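Local coordinates for protein methylmalonyl-CoA carboxyltransferase 12S subunit (Propionibacterium freudenreichii, PDB 1ON3) that transfers the carboxyl group of methylmalonyl-CoA to the biotin of the 1.3S subunit, working as the hexameric core of transcarboxylase, at residues Q115-K118 with V119-M123. Sequence-based numbering, arbitrary orientation.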
loop_
_atom_site.group_PDB
_atom_site.type_symbol
_atom_site.label_atom_id
_atom_site.label_comp_id
_atom_site.label_asym_id
_atom_site.label_seq_id
_atom_site.Cartn_x
_atom_site.Cartn_y
_atom_site.Cartn_z
ATOM N N GLN E 115 25.855 -28.723 3.305
ATOM C CA GLN E 115 24.650 -29.456 2.917
ATOM C C GLN E 115 23.428 -28.609 3.290
ATOM O O GLN E 115 22.510 -28.423 2.486
ATOM C CB GLN E 115 24.557 -30.806 3.648
ATOM C CG GLN E 115 23.401 -31.678 3.152
ATOM C CD GLN E 115 23.058 -32.813 4.096
ATOM O OE1 GLN E 115 22.056 -32.758 4.830
ATOM N NE2 GLN E 115 23.892 -33.845 4.096
ATOM N N SER E 116 23.424 -28.079 4.506
ATOM C CA SER E 116 22.300 -27.255 4.947
ATOM C C SER E 116 22.208 -25.954 4.166
ATOM O O SER E 116 21.114 -25.443 3.936
ATOM C CB SER E 116 22.399 -26.952 6.443
ATOM O OG SER E 116 22.097 -28.110 7.215
ATOM N N THR E 117 23.348 -25.404 3.770
ATOM C CA THR E 117 23.332 -24.171 2.995
ATOM C C THR E 117 22.705 -24.443 1.630
ATOM O O THR E 117 21.944 -23.619 1.127
ATOM C CB THR E 117 24.752 -23.611 2.820
ATOM O OG1 THR E 117 25.256 -23.236 4.106
ATOM C CG2 THR E 117 24.746 -22.394 1.907
ATOM N N LYS E 118 23.014 -25.603 1.048
ATOM C CA LYS E 118 22.467 -25.995 -0.257
ATOM C C LYS E 118 20.940 -26.096 -0.172
ATOM O O LYS E 118 20.197 -25.651 -1.066
ATOM C CB LYS E 118 23.033 -27.361 -0.694
ATOM C CG LYS E 118 24.439 -27.323 -1.322
ATOM C CD LYS E 118 24.916 -28.703 -1.781
ATOM C CE LYS E 118 24.032 -29.279 -2.868
ATOM N NZ LYS E 118 24.556 -30.582 -3.374
ATOM N N VAL E 119 20.469 -26.711 0.898
ATOM C CA VAL E 119 19.027 -26.862 1.087
ATOM C C VAL E 119 18.354 -25.491 1.242
ATOM O O VAL E 119 17.311 -25.226 0.636
ATOM C CB VAL E 119 18.717 -27.733 2.322
ATOM C CG1 VAL E 119 17.220 -27.698 2.625
ATOM C CG2 VAL E 119 19.142 -29.176 2.046
ATOM N N VAL E 120 18.946 -24.619 2.050
ATOM C CA VAL E 120 18.383 -23.289 2.251
ATOM C C VAL E 120 18.357 -22.492 0.942
ATOM O O VAL E 120 17.387 -21.790 0.652
ATOM C CB VAL E 120 19.178 -22.505 3.332
ATOM C CG1 VAL E 120 18.680 -21.078 3.413
ATOM C CG2 VAL E 120 18.985 -23.164 4.697
ATOM N N GLU E 121 19.416 -22.602 0.146
ATOM C CA GLU E 121 19.456 -21.875 -1.115
ATOM C C GLU E 121 18.343 -22.371 -2.033
ATOM O O GLU E 121 17.716 -21.586 -2.745
ATOM C CB GLU E 121 20.852 -21.995 -1.750
ATOM C CG GLU E 121 21.745 -20.802 -1.366
ATOM C CD GLU E 121 23.238 -21.094 -1.416
ATOM O OE1 GLU E 121 23.663 -21.935 -2.243
ATOM O OE2 GLU E 121 23.988 -20.468 -0.628
ATOM N N THR E 122 18.071 -23.669 -1.992
ATOM C CA THR E 122 17.011 -24.240 -2.820
ATOM C C THR E 122 15.654 -23.774 -2.314
ATOM O O THR E 122 14.749 -23.519 -3.097
ATOM C CB THR E 122 17.068 -25.781 -2.818
ATOM O OG1 THR E 122 18.350 -26.197 -3.293
ATOM C CG2 THR E 122 16.001 -26.359 -3.731
ATOM N N MET E 123 15.515 -23.668 -0.998
ATOM C CA MET E 123 14.265 -23.186 -0.409
ATOM C C MET E 123 14.050 -21.715 -0.791
ATOM O O MET E 123 12.919 -21.293 -1.087
ATOM C CB MET E 123 14.339 -23.321 1.119
ATOM C CG MET E 123 14.328 -24.767 1.594
ATOM S SD MET E 123 14.644 -24.875 3.356
ATOM C CE MET E 123 13.163 -24.073 4.038
#
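With chi1 at -58°, T122 holds OG1 beside its own backbone N and swings it back over the preceding turn onto K118 O, 2.9 Å away. The main-chain T122 N reaches the same K118 O at 3.1 Å, so one carbonyl takes two bonds, the hydroxyl and the amide arriving from opposite faces of its plane. Without the hydroxyl and methyl, as with an alanine here, K118 O would probably lose its hydroxyl donor and a small gap would open beside T87 of strand 85-92. T117, next to K118 in the chain, has CG2 anti to its N, which lays the methyl alongside E121 in the modelled one of that residue's two conformers. These two side chains point the same way; T117 OG1 turns back instead to E113 O, and in this conformer E121 OE1 pairs with R66 in a salt bridge. V119, buried against F133, F135 and M157, packs CG2 3.5 Å from Q115 O, and V119 N bonds to that same oxygen. V120 CG2 comes within 3.2 Å of S116 O. K118 bends at chi3 (63°) and sends NZ to the carbonyl oxygens of A82, V85 and G63, burying its ammonium among backbone acceptors. The i to i+4 bonding is that of a regular alpha-helix, here helix 113-129, the crossover between parallel strands 95-102 and 133-139 in a beta-alpha-beta unit of the crotonase-like carboxyltransferase fold.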